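Local coordinates for protein amidase, hydantoinase/carbamoylase family (Paraburkholderia phymatum, PDB 6C0D) that probably hydrolyses N-carbamoyl-L-amino acids to the free L-amino acids, as a metal-dependent, zinc-binding, homodimeric member of the peptidase M20 family, at residues I19-D24 with Q400-G405; G96-G101 with I394-E399; G211-I216 with M380-S385. All blocks are in the same frame, centred on the assembly; numbering follows the deposited sequence. Where two conformers were deposited one is given.

How the contacts relate
Contacts 2 and 3 meet where strand 378-384 ends: P384 O and S385 OG are hydrogen-bonded to T397 OG1 and D396 O respectively. Contact 3 is the buried one, a pair of strands joined by backbone bonds and apolar side chains. Contact 2, partly buried, joins two loops at the zinc site and relies on carboxylates, backbone N-H groups and waters. Contact 1 lies farthest from the centre of the chain and is purely apolar across its two helices. Its I402 packs on W98, L99 and T397 of contact 2, while G405 of the same helix lies against V383 of contact 3, so helix 399-419 touches both.

Contact 1: residues I19-D24 with Q400-G405; sequences IRLLDD and QHIVLG
I402 O is approached by L21 CD2 at 4.1 Å, a packing contact, and accepts a weak hydrogen bond from Y107 OH on helix 102-117. No hydrogen bond joins the two segments, and four apolar side chains make the contact. L21 turns CG anti to its backbone N (chi1 171°), which carries CD2 across to the backbone of the partner helix, 4.2 Å from V403 CA. The next residue, L22, starts out beside the interface, and its branched end then reaches in with both methyls: CD1 meets V403 CG2 at 3.9 Å, and CD2 meets I402 CG2 at 4.2 Å. The fork thus spans two consecutive residues, with L22 and V403 meeting at about a right angle. Leucine suits this, since its end can straddle the partner, whereas I402 and V403, branching at CB, hold their CG2 methyls close to their own helix. The short axes pass 10.3 Å apart at 113°, a steep crossing that limits contact to about one turn on each side. R20 and D24 face away from this contact: R20 forms salt bridges with E110 and E117, and D24 with R57 and R113. I402 continues onto the loop residue L99. L21 also rests on I106 and C406, so the N-terminal helix 18-30 packs against both helix 102-117 and the C-terminal helix 399-419.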
loop_
_atom_site.group_PDB
_atom_site.type_symbol
_atom_site.label_atom_id
_atom_site.label_comp_id
_atom_site.label_asym_id
_atom_site.label_seq_id
_atom_site.Cartn_x
_atom_site.Cartn_y
_atom_site.Cartn_z
ATOM N N ILE A 19 16.774 -41.169 -20.919
ATOM C CA ILE A 19 17.519 -41.293 -19.672
ATOM C C ILE A 19 18.645 -40.270 -19.640
ATOM O O ILE A 19 18.851 -39.566 -18.641
ATOM C CB ILE A 19 18.046 -42.729 -19.507
ATOM C CG1 ILE A 19 16.880 -43.721 -19.419
ATOM C CG2 ILE A 19 18.922 -42.851 -18.253
ATOM C CD1 ILE A 19 17.336 -45.179 -19.379
ATOM N N ARG A 20 19.383 -40.167 -20.747
ATOM C CA ARG A 20 20.450 -39.180 -20.865
ATOM C C ARG A 20 19.910 -37.763 -20.681
ATOM O O ARG A 20 20.540 -36.926 -20.020
ATOM C CB ARG A 20 21.125 -39.336 -22.237
ATOM C CG ARG A 20 22.329 -38.440 -22.495
ATOM C CD ARG A 20 23.021 -38.848 -23.805
ATOM N NE ARG A 20 22.133 -38.678 -24.961
ATOM C CZ ARG A 20 22.404 -39.127 -26.186
ATOM N NH1 ARG A 20 23.540 -39.773 -26.425
ATOM N NH2 ARG A 20 21.543 -38.923 -27.179
ATOM N N LEU A 21 18.752 -37.475 -21.281
ATOM C CA LEU A 21 18.121 -36.161 -21.136
ATOM C C LEU A 21 17.837 -35.833 -19.672
ATOM O O LEU A 21 18.240 -34.775 -19.170
ATOM C CB LEU A 21 16.820 -36.129 -21.930
ATOM C CG LEU A 21 15.946 -34.902 -21.704
ATOM C CD1 LEU A 21 16.582 -33.699 -22.408
ATOM C CD2 LEU A 21 14.535 -35.179 -22.216
ATOM N N LEU A 22 17.124 -36.724 -18.978
ATOM C CA LEU A 22 16.777 -36.475 -17.580
ATOM C C LEU A 22 18.019 -36.423 -16.693
ATOM O O LEU A 22 18.078 -35.627 -15.746
ATOM C CB LEU A 22 15.798 -37.548 -17.085
ATOM C CG LEU A 22 14.432 -37.350 -17.750
ATOM C CD1 LEU A 22 13.550 -38.597 -17.619
ATOM C CD2 LEU A 22 13.754 -36.136 -17.153
ATOM N N ASP A 23 19.017 -37.277 -16.964
ATOM C CA ASP A 23 20.245 -37.255 -16.160
ATOM C C ASP A 23 20.915 -35.886 -16.232
ATOM O O ASP A 23 21.360 -35.346 -15.212
ATOM C CB ASP A 23 21.231 -38.335 -16.629
ATOM C CG ASP A 23 20.801 -39.760 -16.254
ATOM O OD1 ASP A 23 19.786 -39.940 -15.539
ATOM O OD2 ASP A 23 21.500 -40.710 -16.686
ATOM N N ASP A 24 21.013 -35.316 -17.441
ATOM C CA ASP A 24 21.623 -33.992 -17.589
ATOM C C ASP A 24 20.785 -32.907 -16.909
ATOM O O ASP A 24 21.339 -31.994 -16.288
ATOM C CB ASP A 24 21.823 -33.641 -19.061
ATOM C CG ASP A 24 23.076 -34.275 -19.664
ATOM O OD1 ASP A 24 23.964 -34.730 -18.905
ATOM O OD2 ASP A 24 23.175 -34.296 -20.901
ATOM N N GLN A 400 7.526 -37.645 -17.848
ATOM C CA GLN A 400 7.055 -38.054 -19.170
ATOM C C GLN A 400 6.707 -36.854 -20.044
ATOM O O GLN A 400 6.773 -36.939 -21.276
ATOM C CB GLN A 400 5.848 -38.989 -19.031
ATOM C CG GLN A 400 4.720 -38.404 -18.188
ATOM C CD GLN A 400 3.450 -39.216 -18.282
ATOM O OE1 GLN A 400 2.774 -39.202 -19.306
ATOM N NE2 GLN A 400 3.122 -39.940 -17.213
ATOM N N HIS A 401 6.326 -35.726 -19.441
ATOM C CA HIS A 401 6.065 -34.550 -20.271
ATOM C C HIS A 401 7.351 -33.806 -20.637
ATOM O O HIS A 401 7.426 -33.194 -21.715
ATOM C CB HIS A 401 5.073 -33.622 -19.562
ATOM C CG HIS A 401 3.755 -34.281 -19.286
ATOM N ND1 HIS A 401 2.869 -33.825 -18.330
ATOM C CD2 HIS A 401 3.184 -35.380 -19.836
ATOM C CE1 HIS A 401 1.816 -34.626 -18.293
ATOM N NE2 HIS A 401 1.975 -35.571 -19.207
ATOM N N ILE A 402 8.365 -33.855 -19.767
ATOM C CA ILE A 402 9.687 -33.349 -20.157
ATOM C C ILE A 402 10.217 -34.129 -21.359
ATOM O O ILE A 402 10.745 -33.553 -22.320
ATOM C CB ILE A 402 10.662 -33.437 -18.966
ATOM C CG1 ILE A 402 10.174 -32.576 -17.798
ATOM C CG2 ILE A 402 12.099 -33.051 -19.421
ATOM C CD1 ILE A 402 10.948 -32.810 -16.480
ATOM N N VAL A 403 10.084 -35.455 -21.314
ATOM C CA VAL A 403 10.532 -36.311 -22.410
ATOM C C VAL A 403 9.742 -36.021 -23.679
ATOM O O VAL A 403 10.315 -35.886 -24.765
ATOM C CB VAL A 403 10.415 -37.794 -22.003
ATOM C CG1 VAL A 403 10.617 -38.713 -23.226
ATOM C CG2 VAL A 403 11.430 -38.103 -20.906
ATOM N N LEU A 404 8.410 -35.952 -23.578
ATOM C CA LEU A 404 7.608 -35.680 -24.780
ATOM C C LEU A 404 7.976 -34.339 -25.417
ATOM O O LEU A 404 8.103 -34.233 -26.647
ATOM C CB LEU A 404 6.113 -35.711 -24.442
ATOM C CG LEU A 404 5.178 -35.334 -25.596
ATOM C CD1 LEU A 404 5.336 -36.319 -26.773
ATOM C CD2 LEU A 404 3.707 -35.256 -25.151
ATOM N N GLY A 405 8.160 -33.301 -24.598
ATOM C CA GLY A 405 8.578 -32.012 -25.140
ATOM C C GLY A 405 9.856 -32.122 -25.952
ATOM O O GLY A 405 9.990 -31.507 -27.018
#

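Contact 2: residues G96-G101 with I394-E399; sequences GGWLDG and IEDTAE. With ZN (zinc ion), chain B.
E395 reaches into the turn formed by G97 to D100 with its side chain extended: a chi1 of 156° swings CG away from the backbone N and beside the carbonyl carbon, and OE1 takes two backbone N-H groups. L99 N, 3.0 Å from E395 OE1, comes nearly in line with the C-O bond; D100 N, at 2.9 Å from the same OE1, comes on the syn side, tilted from the carboxylate plane. G97, with no side chain, lets E395 CD lie 3.6 Å from its CA. W98 has its CG between its backbone N and carbonyl carbon (chi1 77°), and the indole edge points NE1 at D396 OD1, 2.9 Å away. L99 CD2 sits over the centre of the W98 ring, 3.5 Å above its plane, and so helps to hold the indole with that edge toward D396. The bond lies in the ring plane, yet meets the carboxylate from above; T397 N reaches D396 OD1 from the opposite face. L99 CD1 packs 3.6 Å from T397 OG1, a hydroxyl hydrogen-bonded to P384 O. D100 OD1 binds the zinc ion with H89, H196 and two waters. E395 is therefore probably a second-shell residue, fixing the backbone that carries this ligand, while a water donating to both D100 OD2 and E395 OE2 would ease the closeness of two acidic groups.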
loop_
_atom_site.group_PDB
_atom_site.type_symbol
_atom_site.label_atom_id
_atom_site.label_comp_id
_atom_site.label_asym_id
_atom_site.label_seq_id
_atom_site.Cartn_x
_atom_site.Cartn_y
_atom_site.Cartn_z
ATOM N N GLY A 96 14.451 -19.293 -8.164
ATOM C CA GLY A 96 14.263 -20.025 -9.402
ATOM C C GLY A 96 13.829 -21.482 -9.224
ATOM O O GLY A 96 13.990 -22.093 -8.167
ATOM N N GLY A 97 13.254 -22.030 -10.300
ATOM C CA GLY A 97 12.916 -23.434 -10.375
ATOM C C GLY A 97 13.910 -24.198 -11.247
ATOM O O GLY A 97 14.761 -23.623 -11.922
ATOM N N TRP A 98 13.786 -25.528 -11.227
ATOM C CA TRP A 98 14.833 -26.334 -11.843
ATOM C C TRP A 98 14.668 -26.478 -13.346
ATOM O O TRP A 98 15.580 -26.988 -14.008
ATOM C CB TRP A 98 14.909 -27.714 -11.177
ATOM C CG TRP A 98 13.859 -28.725 -11.561
ATOM C CD1 TRP A 98 12.518 -28.691 -11.260
ATOM C CD2 TRP A 98 14.084 -29.968 -12.247
ATOM N NE1 TRP A 98 11.895 -29.827 -11.748
ATOM C CE2 TRP A 98 12.835 -30.618 -12.363
ATOM C CE3 TRP A 98 15.221 -30.581 -12.800
ATOM C CZ2 TRP A 98 12.695 -31.859 -12.994
ATOM C CZ3 TRP A 98 15.082 -31.809 -13.422
ATOM C CH2 TRP A 98 13.825 -32.438 -13.514
ATOM N N LEU A 99 13.546 -26.035 -13.910
ATOM C CA LEU A 99 13.334 -26.185 -15.341
ATOM C C LEU A 99 13.247 -24.873 -16.104
ATOM O O LEU A 99 13.393 -24.891 -17.327
ATOM C CB LEU A 99 12.063 -27.006 -15.607
ATOM C CG LEU A 99 12.081 -28.420 -15.018
ATOM C CD1 LEU A 99 10.706 -29.068 -15.141
ATOM C CD2 LEU A 99 13.144 -29.275 -15.706
ATOM N N ASP A 100 12.997 -23.744 -15.438
ATOM C CA ASP A 100 12.965 -22.476 -16.158
ATOM C C ASP A 100 14.338 -22.200 -16.736
ATOM O O ASP A 100 15.314 -22.039 -15.995
ATOM C CB ASP A 100 12.529 -21.327 -15.241
ATOM C CG ASP A 100 12.285 -20.017 -16.014
ATOM O OD1 ASP A 100 13.016 -19.733 -16.992
ATOM O OD2 ASP A 100 11.348 -19.274 -15.649
ATOM N N GLY A 101 14.405 -22.142 -18.058
ATOM C CA GLY A 101 15.663 -21.951 -18.746
ATOM C C GLY A 101 16.422 -23.242 -18.966
ATOM O O GLY A 101 16.759 -23.566 -20.107
ATOM N N ILE A 394 7.070 -24.608 -5.732
ATOM C CA ILE A 394 7.809 -25.738 -6.284
ATOM C C ILE A 394 7.459 -25.965 -7.758
ATOM O O ILE A 394 6.606 -26.795 -8.073
ATOM C CB ILE A 394 7.549 -27.017 -5.463
ATOM N N GLU A 395 8.120 -25.219 -8.647
ATOM C CA GLU A 395 7.923 -25.375 -10.085
ATOM C C GLU A 395 8.348 -26.770 -10.543
ATOM O O GLU A 395 9.389 -27.281 -10.119
ATOM C CB GLU A 395 8.725 -24.295 -10.817
ATOM C CG GLU A 395 9.122 -24.593 -12.256
ATOM C CD GLU A 395 10.245 -23.677 -12.737
ATOM O OE1 GLU A 395 11.333 -24.190 -13.095
ATOM O OE2 GLU A 395 10.044 -22.440 -12.745
ATOM N N ASP A 396 7.535 -27.397 -11.403
ATOM C CA ASP A 396 7.815 -28.779 -11.792
ATOM C C ASP A 396 6.984 -29.200 -13.006
ATOM O O ASP A 396 5.948 -28.604 -13.316
ATOM C CB ASP A 396 7.563 -29.752 -10.638
ATOM C CG ASP A 396 8.429 -30.999 -10.733
ATOM O OD1 ASP A 396 9.251 -31.090 -11.674
ATOM O OD2 ASP A 396 8.287 -31.892 -9.871
ATOM N N THR A 397 7.456 -30.265 -13.666
ATOM C CA THR A 397 6.830 -30.866 -14.843
ATOM C C THR A 397 7.035 -32.374 -14.762
ATOM O O THR A 397 8.141 -32.822 -14.441
ATOM C CB THR A 397 7.446 -30.312 -16.134
ATOM O OG1 THR A 397 7.268 -28.888 -16.193
ATOM C CG2 THR A 397 6.802 -30.958 -17.348
ATOM N N ALA A 398 5.982 -33.158 -15.031
ATOM C CA ALA A 398 6.116 -34.612 -14.999
ATOM C C ALA A 398 7.224 -35.066 -15.941
ATOM O O ALA A 398 7.387 -34.504 -17.025
ATOM C CB ALA A 398 4.804 -35.285 -15.396
ATOM N N GLU A 399 7.983 -36.090 -15.527
ATOM C CA GLU A 399 9.112 -36.523 -16.356
ATOM C C GLU A 399 8.658 -36.947 -17.744
ATOM O O GLU A 399 9.329 -36.657 -18.737
ATOM C CB GLU A 399 9.879 -37.669 -15.689
ATOM C CG GLU A 399 10.590 -37.247 -14.404
ATOM C CD GLU A 399 11.728 -38.178 -13.990
ATOM O OE1 GLU A 399 11.880 -39.279 -14.563
ATOM O OE2 GLU A 399 12.488 -37.791 -13.084
HETATM ZN ZN ZN B . 13.229 -18.500 -18.755
HETATM O O HOH W 1 11.856 -20.707 -12.040
HETATM O O HOH W 2 11.902 -26.169 -9.038
HETATM O O HOH W 3 8.658 -20.280 -14.580
HETATM O O HOH W 4 12.338 -16.897 -17.714
HETATM O O HOH W 5 13.148 -17.312 -20.670
#

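Contact 3: residues G211-I216 with M380-S385; sequences GVVTTI and MLFVPS
Backbone hydrogen bonds join G211 and F382 in both directions: G211 N gives to F382 O at 2.9 Å, and F382 N gives to G211 O at 2.8 Å. A third bond runs from V213 N to M380 O at 3.2 Å. Between them V212 and L381 form a non-hydrogen-bonded pair. A water then takes over, donating to V213 O and accepting from M380 N. Glycine fits at G211, whose CA faces F382 CB at 4.1 Å. The strands are antiparallel but strongly twisted, their short axes 137° apart. Strand 210-227 is broken by a bulge or short loop, and it probably leads from the zinc-bearing catalytic domain toward the smaller domain found in M20 enzymes; strand 378-384 pairs on its other side with strand 189-198, which carries the zinc ligand H196. Among the side-chain contacts, a CH-pi interaction stands out: V213 sets CG2 anti to its carbonyl carbon, over the centre of the F382 ring, 3.5 Å from the centroid. Van der Waals packing supplies the rest. The same V213 CG2 lies 3.7 Å from M380 CB, the two side chains running side by side and pointing the same way. In M380, chi1 and a near-extended chi2 (-168°) bring SD to I216 CD1 at 4.0 Å, the bend at chi3 turning only the terminal methyl; this flexible chain also touches H196. On the face opposite F382, L381 CD1 packs 4.3 Å from V212 CG2.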
loop_
_atom_site.group_PDB
_atom_site.type_symbol
_atom_site.label_atom_id
_atom_site.label_comp_id
_atom_site.label_asym_id
_atom_site.label_seq_id
_atom_site.Cartn_x
_atom_site.Cartn_y
_atom_site.Cartn_z
ATOM N N GLY A 211 2.751 -26.550 -26.298
ATOM C CA GLY A 211 2.280 -25.288 -26.862
ATOM C C GLY A 211 3.219 -24.788 -27.949
ATOM O O GLY A 211 4.444 -24.787 -27.767
ATOM N N VAL A 212 2.662 -24.392 -29.091
ATOM C CA VAL A 212 3.438 -23.791 -30.181
ATOM C C VAL A 212 3.242 -22.287 -30.075
ATOM O O VAL A 212 2.126 -21.802 -30.261
ATOM C CB VAL A 212 2.971 -24.303 -31.548
ATOM C CG1 VAL A 212 3.744 -23.573 -32.690
ATOM C CG2 VAL A 212 3.159 -25.833 -31.648
ATOM N N VAL A 213 4.312 -21.547 -29.806
ATOM C CA VAL A 213 4.180 -20.122 -29.479
ATOM C C VAL A 213 3.976 -19.289 -30.747
ATOM O O VAL A 213 4.759 -19.365 -31.706
ATOM C CB VAL A 213 5.394 -19.650 -28.668
ATOM C CG1 VAL A 213 5.357 -18.124 -28.450
ATOM C CG2 VAL A 213 5.419 -20.377 -27.280
ATOM N N THR A 214 2.903 -18.493 -30.760
ATOM C CA THR A 214 2.612 -17.622 -31.904
ATOM C C THR A 214 3.413 -16.331 -31.838
ATOM O O THR A 214 4.034 -15.909 -32.827
ATOM C CB THR A 214 1.118 -17.289 -31.915
ATOM O OG1 THR A 214 0.756 -16.798 -30.613
ATOM C CG2 THR A 214 0.307 -18.540 -32.223
ATOM N N THR A 215 3.369 -15.677 -30.680
ATOM C CA THR A 215 3.846 -14.314 -30.501
ATOM C C THR A 215 4.257 -14.168 -29.048
ATOM O O THR A 215 3.577 -14.693 -28.159
ATOM C CB THR A 215 2.733 -13.297 -30.804
ATOM O OG1 THR A 215 2.220 -13.517 -32.118
ATOM C CG2 THR A 215 3.247 -11.861 -30.696
ATOM N N ILE A 216 5.354 -13.462 -28.809
ATOM C CA ILE A 216 5.714 -13.020 -27.464
ATOM C C ILE A 216 5.064 -11.657 -27.227
ATOM O O ILE A 216 5.257 -10.728 -28.019
ATOM C CB ILE A 216 7.239 -12.964 -27.306
ATOM C CG1 ILE A 216 7.816 -14.378 -27.502
ATOM C CG2 ILE A 216 7.636 -12.387 -25.948
ATOM C CD1 ILE A 216 9.348 -14.408 -27.522
ATOM N N MET A 380 9.395 -20.801 -30.461
ATOM C CA MET A 380 9.408 -21.371 -29.117
ATOM C C MET A 380 8.425 -22.529 -29.011
ATOM O O MET A 380 7.375 -22.538 -29.655
ATOM C CB MET A 380 9.040 -20.324 -28.043
ATOM C CG MET A 380 10.060 -19.201 -27.942
ATOM S SD MET A 380 9.773 -18.210 -26.436
ATOM C CE MET A 380 10.443 -19.295 -25.161
ATOM N N LEU A 381 8.765 -23.480 -28.139
ATOM C CA LEU A 381 7.908 -24.622 -27.848
ATOM C C LEU A 381 7.731 -24.687 -26.342
ATOM O O LEU A 381 8.729 -24.676 -25.615
ATOM C CB LEU A 381 8.547 -25.926 -28.356
ATOM C CG LEU A 381 7.646 -27.161 -28.259
ATOM C CD1 LEU A 381 6.620 -27.076 -29.394
ATOM C CD2 LEU A 381 8.467 -28.441 -28.362
ATOM N N PHE A 382 6.476 -24.773 -25.872
ATOM C CA PHE A 382 6.177 -24.806 -24.440
ATOM C C PHE A 382 5.783 -26.214 -23.978
ATOM O O PHE A 382 5.127 -26.957 -24.715
ATOM C CB PHE A 382 5.020 -23.861 -24.094
ATOM C CG PHE A 382 5.411 -22.404 -23.952
ATOM C CD1 PHE A 382 6.742 -22.009 -24.022
ATOM C CD2 PHE A 382 4.437 -21.436 -23.768
ATOM C CE1 PHE A 382 7.087 -20.668 -23.883
ATOM C CE2 PHE A 382 4.776 -20.088 -23.606
ATOM C CZ PHE A 382 6.105 -19.716 -23.660
ATOM N N VAL A 383 6.200 -26.555 -22.758
ATOM C CA VAL A 383 5.666 -27.706 -22.032
ATOM C C VAL A 383 5.047 -27.186 -20.746
ATOM O O VAL A 383 5.463 -26.144 -20.219
ATOM C CB VAL A 383 6.733 -28.772 -21.726
ATOM C CG1 VAL A 383 7.267 -29.373 -23.020
ATOM C CG2 VAL A 383 7.848 -28.204 -20.858
ATOM N N PRO A 384 4.021 -27.850 -20.209
ATOM C CA PRO A 384 3.349 -27.291 -19.034
ATOM C C PRO A 384 4.207 -27.428 -17.789
ATOM O O PRO A 384 5.043 -28.327 -17.668
ATOM C CB PRO A 384 2.066 -28.128 -18.906
ATOM C CG PRO A 384 2.353 -29.384 -19.651
ATOM C CD PRO A 384 3.348 -29.064 -20.709
ATOM N N SER A 385 3.929 -26.561 -16.828
ATOM C CA SER A 385 4.462 -26.724 -15.486
ATOM C C SER A 385 3.327 -26.537 -14.481
ATOM O O SER A 385 2.392 -25.761 -14.714
ATOM C CB SER A 385 5.619 -25.746 -15.230
ATOM O OG SER A 385 6.676 -26.354 -14.514
HETATM O O HOH W 6 6.951 -20.945 -31.968
#